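Local coordinates for protein peptide methionine sulfoxide reductase msrA/msrB (Neisseria gonorrhoeae, PDB 2H30) that can use electrons from DsbD, through its N-terminal thioredoxin domain, to reduce downstream methionine sulfoxide reductases, at residues K39-K44 / S71-T76; W46-P51 / L83-D88; E144-A149 / G159-S164. The protein carries 2 engineered substitutions. All coordinates share one frame; numbering follows the deposited sequence.

Contact 1 (K39-K44 / S71-T76)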
loop_
_atom_site.group_PDB
_atom_site.type_symbol
_atom_site.label_atom_id
_atom_site.label_comp_id
_atom_site.label_asym_id
_atom_site.label_seq_id
_atom_site.Cartn_x
_atom_site.Cartn_y
_atom_site.Cartn_z
ATOM N N LYS A 39 -12.629 -7.617 -5.550
ATOM C CA LYS A 39 -11.862 -6.474 -6.034
ATOM C C LYS A 39 -10.381 -6.837 -5.953
ATOM O O LYS A 39 -9.981 -7.465 -4.993
ATOM C CB LYS A 39 -12.090 -5.249 -5.149
ATOM C CG LYS A 39 -13.459 -4.611 -5.269
ATOM C CD LYS A 39 -13.483 -3.350 -4.471
ATOM C CE LYS A 39 -14.861 -2.772 -4.476
ATOM N NZ LYS A 39 -14.937 -1.440 -3.827
ATOM N N PRO A 40 -9.588 -6.365 -6.919
ATOM C CA PRO A 40 -8.109 -6.471 -6.706
ATOM C C PRO A 40 -7.699 -5.460 -5.628
ATOM O O PRO A 40 -8.456 -4.558 -5.325
ATOM C CB PRO A 40 -7.527 -6.045 -8.055
ATOM C CG PRO A 40 -8.593 -5.102 -8.659
ATOM C CD PRO A 40 -9.937 -5.655 -8.168
ATOM N N THR A 41 -6.483 -5.593 -5.113
ATOM C CA THR A 41 -5.978 -4.694 -4.103
ATOM C C THR A 41 -4.678 -4.108 -4.600
ATOM O O THR A 41 -3.747 -4.839 -5.030
ATOM C CB THR A 41 -5.752 -5.443 -2.778
ATOM O OG1 THR A 41 -7.058 -5.919 -2.336
ATOM C CG2 THR A 41 -5.248 -4.502 -1.684
ATOM N N LEU A 42 -4.606 -2.773 -4.530
ATOM C CA LEU A 42 -3.380 -2.057 -4.932
ATOM C C LEU A 42 -2.754 -1.584 -3.645
ATOM O O LEU A 42 -3.406 -0.868 -2.860
ATOM C CB LEU A 42 -3.765 -0.872 -5.834
ATOM C CG LEU A 42 -2.544 -0.076 -6.256
ATOM C CD1 LEU A 42 -1.545 -0.893 -7.113
ATOM C CD2 LEU A 42 -3.164 1.153 -7.025
ATOM N N ILE A 43 -1.527 -2.038 -3.383
ATOM C CA ILE A 43 -0.880 -1.771 -2.081
ATOM C C ILE A 43 0.335 -0.897 -2.270
ATOM O O ILE A 43 1.211 -1.233 -3.089
ATOM C CB ILE A 43 -0.386 -3.062 -1.425
ATOM C CG1 ILE A 43 -1.561 -4.042 -1.257
ATOM C CG2 ILE A 43 0.288 -2.741 -0.074
ATOM C CD1 ILE A 43 -1.062 -5.411 -0.783
ATOM N N LYS A 44 0.408 0.181 -1.536
ATOM C CA LYS A 44 1.628 1.047 -1.550
ATOM C C LYS A 44 2.436 0.762 -0.274
ATOM O O LYS A 44 1.863 0.959 0.829
ATOM C CB LYS A 44 1.220 2.518 -1.515
ATOM C CG LYS A 44 2.482 3.415 -1.625
ATOM C CD LYS A 44 2.113 4.864 -1.570
ATOM C CE LYS A 44 3.326 5.641 -2.230
ATOM N NZ LYS A 44 2.845 6.937 -2.549
ATOM N N SER A 71 -13.120 0.377 -8.217
ATOM C CA SER A 71 -13.132 -1.057 -8.560
ATOM C C SER A 71 -12.049 -1.832 -7.799
ATOM O O SER A 71 -12.005 -3.055 -7.925
ATOM C CB SER A 71 -12.946 -1.292 -10.071
ATOM O OG SER A 71 -11.650 -0.880 -10.464
ATOM N N ALA A 72 -11.153 -1.106 -7.077
ATOM C CA ALA A 72 -10.043 -1.790 -6.386
ATOM C C ALA A 72 -10.047 -1.378 -4.943
ATOM O O ALA A 72 -10.560 -0.310 -4.603
ATOM C CB ALA A 72 -8.660 -1.350 -7.023
ATOM N N ASN A 73 -9.400 -2.187 -4.112
ATOM C CA ASN A 73 -9.083 -1.771 -2.747
ATOM C C ASN A 73 -7.731 -1.057 -2.794
ATOM O O ASN A 73 -6.780 -1.636 -3.299
ATOM C CB ASN A 73 -8.909 -2.980 -1.846
ATOM C CG ASN A 73 -10.148 -3.931 -1.855
ATOM O OD1 ASN A 73 -10.007 -5.138 -2.021
ATOM N ND2 ASN A 73 -11.311 -3.359 -1.709
ATOM N N LEU A 74 -7.670 0.169 -2.292
ATOM C CA LEU A 74 -6.367 0.849 -2.216
ATOM C C LEU A 74 -5.966 0.935 -0.754
ATOM O O LEU A 74 -6.694 1.475 0.110
ATOM C CB LEU A 74 -6.509 2.255 -2.777
ATOM C CG LEU A 74 -5.867 2.422 -4.101
ATOM C CD1 LEU A 74 -6.168 3.828 -4.602
ATOM C CD2 LEU A 74 -4.374 2.301 -3.991
ATOM N N ILE A 75 -4.824 0.314 -0.470
ATOM C CA ILE A 75 -4.295 0.375 0.888
ATOM C C ILE A 75 -2.803 0.676 0.899
ATOM O O ILE A 75 -2.140 0.559 -0.136
ATOM C CB ILE A 75 -4.590 -0.913 1.662
ATOM C CG1 ILE A 75 -3.836 -2.039 1.029
ATOM C CG2 ILE A 75 -6.128 -1.202 1.710
ATOM C CD1 ILE A 75 -3.797 -3.265 1.908
ATOM N N THR A 76 -2.297 1.091 2.050
ATOM C CA THR A 76 -0.845 1.286 2.156
ATOM C C THR A 76 -0.351 0.422 3.320
ATOM O O THR A 76 -1.142 0.098 4.218
ATOM C CB THR A 76 -0.434 2.763 2.376
ATOM O OG1 THR A 76 -0.656 3.139 3.744
ATOM C CG2 THR A 76 -1.251 3.662 1.396
#
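Strands 41-44 and 73-76 lie parallel, their axes 4.6 Å apart and 19° off alignment, with T41, L42, I43 and K44 paired to N73, L74, I75 and T76. The backbone ladder is regular: N73 N gives to P40 O, L42 N to N73 O, I75 N to L42 O and K44 N to I75 O, all at close to linear angles. On one face, L42 and L74 run side by side in the same direction, and their CD2 methyls press together at 3.5 Å, tighter than usual; L42 reaches there with CG anti to its backbone N (chi1 179°). W125 of the next strand touches both leucines. The other face carries I43 and I75, whose CG1 atoms meet at 3.8 Å, while I75 CG1 also reaches T41 CG2 at 3.9 Å. K44 contributes its CB to T76 CG2 (4.0 Å), but its extended chain then leaves the strand pair, and NZ forms a salt bridge with E56. In this beta-alpha-beta unit of the thioredoxin fold, directional backbone bonds set the register and an apolar pair lies on each face, while the buried K44 has its ammonium matched by an acidic partner on helix 51-64.

Contact 2 (W46-P51 / L83-D88)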
loop_
_atom_site.group_PDB
_atom_site.type_symbol
_atom_site.label_atom_id
_atom_site.label_comp_id
_atom_site.label_asym_id
_atom_site.label_seq_id
_atom_site.Cartn_x
_atom_site.Cartn_y
_atom_site.Cartn_z
ATOM N N TRP A 46 5.593 1.815 2.090
ATOM C CA TRP A 46 6.306 3.056 2.380
ATOM C C TRP A 46 6.922 3.032 3.771
ATOM O O TRP A 46 6.689 2.092 4.546
ATOM C CB TRP A 46 5.354 4.257 2.220
ATOM C CG TRP A 46 4.206 4.302 3.190
ATOM C CD1 TRP A 46 3.022 3.594 3.095
ATOM C CD2 TRP A 46 4.071 5.162 4.318
ATOM N NE1 TRP A 46 2.175 3.947 4.163
ATOM C CE2 TRP A 46 2.831 4.874 4.935
ATOM C CE3 TRP A 46 4.937 6.081 4.922
ATOM C CZ2 TRP A 46 2.370 5.545 6.059
ATOM C CZ3 TRP A 46 4.484 6.735 6.082
ATOM C CH2 TRP A 46 3.231 6.465 6.644
ATOM N N ALA A 47 7.727 4.071 4.072
ATOM C CA ALA A 47 8.337 4.253 5.380
ATOM C C ALA A 47 8.360 5.709 5.743
ATOM O O ALA A 47 8.468 6.573 4.860
ATOM C CB ALA A 47 9.743 3.710 5.410
ATOM N N SER A 48 8.363 5.927 7.051
ATOM C CA SER A 48 8.338 7.309 7.617
ATOM C C SER A 48 9.606 8.085 7.238
ATOM O O SER A 48 9.567 9.322 7.185
ATOM C CB SER A 48 8.198 7.265 9.130
ATOM O OG SER A 48 9.351 6.654 9.690
ATOM N N TRP A 49 10.705 7.380 6.976
ATOM C CA TRP A 49 11.981 8.047 6.724
ATOM C C TRP A 49 12.190 8.436 5.283
ATOM O O TRP A 49 13.279 8.959 4.940
ATOM C CB TRP A 49 13.176 7.186 7.231
ATOM C CG TRP A 49 13.108 5.737 6.906
ATOM C CD1 TRP A 49 12.854 4.728 7.786
ATOM C CD2 TRP A 49 13.355 5.113 5.630
ATOM N NE1 TRP A 49 12.914 3.496 7.131
ATOM C CE2 TRP A 49 13.239 3.708 5.821
ATOM C CE3 TRP A 49 13.675 5.607 4.346
ATOM C CZ2 TRP A 49 13.413 2.803 4.754
ATOM C CZ3 TRP A 49 13.869 4.706 3.302
ATOM C CH2 TRP A 49 13.744 3.316 3.532
ATOM N N CYS A 50 11.196 8.158 4.420
ATOM C CA CYS A 50 11.353 8.379 2.973
ATOM C C CYS A 50 10.554 9.643 2.639
ATOM O O CYS A 50 9.317 9.628 2.622
ATOM C CB CYS A 50 10.745 7.217 2.203
ATOM S SG CYS A 50 10.885 7.613 0.428
ATOM N N PRO A 51 11.233 10.774 2.387
ATOM C CA PRO A 51 10.420 11.985 2.144
ATOM C C PRO A 51 9.596 11.918 0.857
ATOM O O PRO A 51 8.544 12.581 0.776
ATOM C CB PRO A 51 11.470 13.106 2.077
ATOM C CG PRO A 51 12.733 12.395 1.693
ATOM C CD PRO A 51 12.681 11.085 2.405
ATOM N N LEU A 83 13.611 -2.396 8.031
ATOM C CA LEU A 83 14.378 -1.408 7.283
ATOM C C LEU A 83 14.436 -0.054 8.014
ATOM O O LEU A 83 14.231 1.038 7.393
ATOM C CB LEU A 83 13.840 -1.227 5.858
ATOM C CG LEU A 83 13.839 -2.467 4.956
ATOM C CD1 LEU A 83 13.150 -2.216 3.590
ATOM C CD2 LEU A 83 15.260 -2.970 4.698
ATOM N N HIS A 84 14.687 -0.118 9.323
ATOM C CA HIS A 84 14.876 1.061 10.187
ATOM C C HIS A 84 13.644 1.931 10.351
ATOM O O HIS A 84 13.728 3.077 10.845
ATOM C CB HIS A 84 16.098 1.904 9.777
ATOM C CG HIS A 84 17.366 1.109 9.740
ATOM N ND1 HIS A 84 17.967 0.619 10.883
ATOM C CD2 HIS A 84 18.116 0.673 8.698
ATOM C CE1 HIS A 84 19.045 -0.068 10.546
ATOM N NE2 HIS A 84 19.152 -0.059 9.227
ATOM N N GLU A 85 12.474 1.365 9.981
ATOM C CA GLU A 85 11.246 2.037 10.356
ATOM C C GLU A 85 11.113 2.081 11.876
ATOM O O GLU A 85 11.633 1.152 12.593
ATOM C CB GLU A 85 10.031 1.290 9.714
ATOM C CG GLU A 85 8.686 1.871 10.080
ATOM C CD GLU A 85 8.539 3.306 9.596
ATOM O OE1 GLU A 85 8.881 4.241 10.381
ATOM O OE2 GLU A 85 8.115 3.482 8.444
ATOM N N LYS A 86 10.453 3.123 12.372
ATOM C CA LYS A 86 10.112 3.248 13.784
ATOM C C LYS A 86 9.504 1.966 14.312
ATOM O O LYS A 86 8.769 1.281 13.610
ATOM C CB LYS A 86 9.113 4.389 13.978
ATOM C CG LYS A 86 9.761 5.780 13.593
ATOM C CD LYS A 86 8.703 6.873 13.587
ATOM C CE LYS A 86 9.217 8.184 12.972
ATOM N NZ LYS A 86 10.287 8.767 13.838
ATOM N N LYS A 87 9.862 1.599 15.553
ATOM C CA LYS A 87 9.293 0.394 16.151
ATOM C C LYS A 87 7.792 0.446 16.365
ATOM O O LYS A 87 7.150 1.518 16.397
ATOM C CB LYS A 87 10.023 0.131 17.501
ATOM C CG LYS A 87 11.447 -0.172 17.239
ATOM C CD LYS A 87 12.298 -0.626 18.434
ATOM C CE LYS A 87 13.500 -1.453 17.891
ATOM N NZ LYS A 87 13.580 -1.375 16.369
ATOM N N ASP A 88 7.193 -0.733 16.544
ATOM C CA ASP A 88 5.791 -0.813 16.864
ATOM C C ASP A 88 5.458 0.057 18.071
ATOM O O ASP A 88 6.245 0.093 19.035
ATOM C CB ASP A 88 5.402 -2.254 17.163
ATOM C CG ASP A 88 3.900 -2.447 17.135
ATOM O OD1 ASP A 88 3.236 -1.921 16.202
ATOM O OD2 ASP A 88 3.375 -3.129 18.045
HETATM O O HOH W 1 7.666 1.258 6.944
#
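L83 meets the indole of W49 with its backbone and its side-chain base: L83 O takes a weak, bent hydrogen bond from W49 NE1 (2.8 Å, 120° at the hydrogen), and L83 CB packs against CZ2 of the same ring. H84 continues along the indole, its carbonyl O lying 3.6 Å from W49 CD1. The E85 backbone N then comes up at the edge of the ring, near its plane. From here the E85 side chain turns toward the 46-51 loop, CG anti to the backbone N, then bent at chi2 (62°), and its carboxylate is gripped by S48 through two oxygens. S48 N donates to OE2 at 2.8 Å and S48 OG to OE1 at 2.6 Å, both into syn lone pairs; with chi1 at 65°, S48 OG stays on the side of its own backbone N, and hydroxyl and amide reach the same carboxylate. A water bridges E85 OE2 to W46 O. K86 closes the arrangement: its backbone N donates to E85 OE1 from the anti side, its CE lies 3.6 Å from S48 OG, and its ammonium makes a cation-pi contact with W94. Four donors thus share the two oxygens of a buried carboxylate and fix its rotation, tying the 83-88 loop to the beta turn A47-C50 that ends at the N-cap of helix 51-64, where C50 and C53 form a CxxC of probable thioredoxin type.

Contact 3 (E144-A149 / G159-S164)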
loop_
_atom_site.group_PDB
_atom_site.type_symbol
_atom_site.label_atom_id
_atom_site.label_comp_id
_atom_site.label_asym_id
_atom_site.label_seq_id
_atom_site.Cartn_x
_atom_site.Cartn_y
_atom_site.Cartn_z
ATOM N N GLU A 144 -0.841 8.682 -11.311
ATOM C CA GLU A 144 -2.294 8.290 -11.239
ATOM C C GLU A 144 -2.767 7.474 -12.443
ATOM O O GLU A 144 -3.452 6.428 -12.270
ATOM C CB GLU A 144 -3.175 9.487 -11.074
ATOM C CG GLU A 144 -4.558 9.082 -10.824
ATOM C CD GLU A 144 -5.478 10.277 -10.632
ATOM O OE1 GLU A 144 -6.698 10.061 -10.463
ATOM O OE2 GLU A 144 -4.946 11.411 -10.587
ATOM N N ALA A 145 -2.194 7.777 -13.603
ATOM C CA ALA A 145 -2.506 7.049 -14.833
ATOM C C ALA A 145 -1.971 5.649 -14.814
ATOM O O ALA A 145 -2.645 4.731 -15.250
ATOM C CB ALA A 145 -1.930 7.827 -16.076
ATOM N N GLN A 146 -0.725 5.486 -14.325
ATOM C CA GLN A 146 -0.134 4.144 -14.152
ATOM C C GLN A 146 -0.924 3.313 -13.115
ATOM O O GLN A 146 -1.204 2.129 -13.343
ATOM C CB GLN A 146 1.302 4.285 -13.664
ATOM C CG GLN A 146 2.232 4.747 -14.807
ATOM C CD GLN A 146 3.594 5.099 -14.300
ATOM O OE1 GLN A 146 3.763 5.639 -13.186
ATOM N NE2 GLN A 146 4.623 4.860 -15.163
ATOM N N ALA A 147 -1.328 3.950 -12.027
ATOM C CA ALA A 147 -2.137 3.223 -11.014
ATOM C C ALA A 147 -3.481 2.776 -11.598
ATOM O O ALA A 147 -3.939 1.663 -11.395
ATOM C CB ALA A 147 -2.342 4.112 -9.764
ATOM N N LEU A 148 -4.117 3.670 -12.362
ATOM C CA LEU A 148 -5.382 3.263 -12.976
ATOM C C LEU A 148 -5.202 2.156 -14.004
ATOM O O LEU A 148 -6.085 1.290 -14.110
ATOM C CB LEU A 148 -6.016 4.524 -13.625
ATOM C CG LEU A 148 -6.588 5.523 -12.614
ATOM C CD1 LEU A 148 -6.909 6.796 -13.378
ATOM C CD2 LEU A 148 -7.859 5.007 -11.882
ATOM N N ALA A 149 -4.103 2.232 -14.781
ATOM C CA ALA A 149 -3.808 1.211 -15.773
ATOM C C ALA A 149 -3.625 -0.140 -15.067
ATOM O O ALA A 149 -4.225 -1.159 -15.462
ATOM C CB ALA A 149 -2.564 1.597 -16.544
ATOM N N GLY A 159 5.826 1.696 -18.377
ATOM C CA GLY A 159 6.873 2.507 -18.968
ATOM C C GLY A 159 6.406 3.432 -20.069
ATOM O O GLY A 159 6.956 4.485 -20.220
ATOM N N SER A 160 5.352 3.050 -20.801
ATOM C CA SER A 160 4.869 3.891 -21.876
ATOM C C SER A 160 4.249 5.186 -21.367
ATOM O O SER A 160 4.085 6.123 -22.127
ATOM C CB SER A 160 3.942 3.093 -22.774
ATOM O OG SER A 160 4.727 2.001 -23.263
ATOM N N LEU A 161 3.932 5.228 -20.050
ATOM C CA LEU A 161 3.415 6.419 -19.351
ATOM C C LEU A 161 4.428 7.113 -18.387
ATOM O O LEU A 161 4.064 8.054 -17.650
ATOM C CB LEU A 161 2.207 5.974 -18.469
ATOM C CG LEU A 161 0.999 5.533 -19.233
ATOM C CD1 LEU A 161 0.042 4.807 -18.302
ATOM C CD2 LEU A 161 0.282 6.751 -19.842
ATOM N N LYS A 162 5.678 6.648 -18.407
ATOM C CA LYS A 162 6.715 7.176 -17.490
ATOM C C LYS A 162 6.898 8.683 -17.604
ATOM O O LYS A 162 7.075 9.376 -16.580
ATOM C CB LYS A 162 8.049 6.432 -17.687
ATOM C CG LYS A 162 9.043 6.662 -16.533
ATOM C CD LYS A 162 10.489 6.351 -17.006
ATOM C CE LYS A 162 11.508 6.417 -15.852
ATOM N NZ LYS A 162 12.794 5.798 -16.325
ATOM N N HIS A 163 6.791 9.194 -18.838
ATOM C CA HIS A 163 7.037 10.629 -19.124
ATOM C C HIS A 163 5.769 11.423 -19.329
ATOM O O HIS A 163 5.803 12.514 -19.916
ATOM C CB HIS A 163 7.907 10.771 -20.368
ATOM C CG HIS A 163 9.224 10.094 -20.235
ATOM N ND1 HIS A 163 10.176 10.508 -19.326
ATOM C CD2 HIS A 163 9.732 9.003 -20.852
ATOM C CE1 HIS A 163 11.221 9.705 -19.403
ATOM N NE2 HIS A 163 10.976 8.783 -20.319
ATOM N N SER A 164 4.644 10.893 -18.863
ATOM C CA SER A 164 3.385 11.635 -19.026
ATOM C C SER A 164 3.293 12.803 -18.035
ATOM O O SER A 164 3.969 12.804 -16.976
ATOM C CB SER A 164 2.169 10.722 -18.945
ATOM O OG SER A 164 2.072 10.076 -17.715
ATOM O OXT SER A 164 2.542 13.763 -18.261
#
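L161 is the residue through which the last residues of this N-terminal fragment meet helix 144-152, and the close part of the contact is almost entirely its work. Its CB lies 3.9 Å from Q146 CG, the two side chains sliding past each other in opposite directions. Beyond CB the leucine, with CG anti to its own carbonyl carbon (chi1 -68°), brings CD1 to A145 and A149, which stand one helical turn apart. CD1 is 4.2 Å from A145 CB and 4.5 Å from A149 CB, so a single methyl touches both small side chains without being pressed tightly against either. No hydrogen bond crosses between the two segments. The amide of Q146 is instead engaged by neighbouring backbone: OE1 accepts from N143 N just ahead of the helix, and NE2 donates to L158 O just ahead of segment 159-164. Through that second bond the glutamine links helix and final residues, its aliphatic part lying against L161 at the same time.

On the solvent side the association is much looser. K162 directs its side chain away from the helix and borders the contact chiefly through backbone near the Q146 amide. The end of the fragment is instead held by bonds of its own: a type I turn spans L161 to S164, and L161 O accepts both S164 N at 3.1 Å and S164 OG at 2.8 Å. Several of these residues also touch crystal neighbours, so the lattice may influence their conformation. Elsewhere on the helix, E144 and A147 touch W63 of helix 51-64, and A147 faces L42 of the sheet. This is the setting of the last helix of the thioredoxin fold, packed on the central sheet beside the long helix 51-64, whose start carries the CxxC, here with the final residues of the fragment folded back against it.

How the contacts relate
Contact 1 is the core of the three, a ladder of backbone bonds flanked by apolar pairs, whereas contact 2 is partly buried and contact 3 lies at the surface. Contacts 1 and 2 interleave along the chain: 46-51 and 83-88 belong to the loops that follow the two strands paired in contact 1. They meet where T76 OG1, also hydrogen-bonded to P104 O, and W46 NE1, 3.0 Å apart, probably form a hydrogen bond. Contact 3 touches contact 1 from the helix side, by packing of A147 CB on L42 CD2, but stays about 14 Å from contact 2 between nearest atoms. A polar carboxylate site organises contact 2; contact 3 rests mainly on one leucine set against Q146 and two alanines.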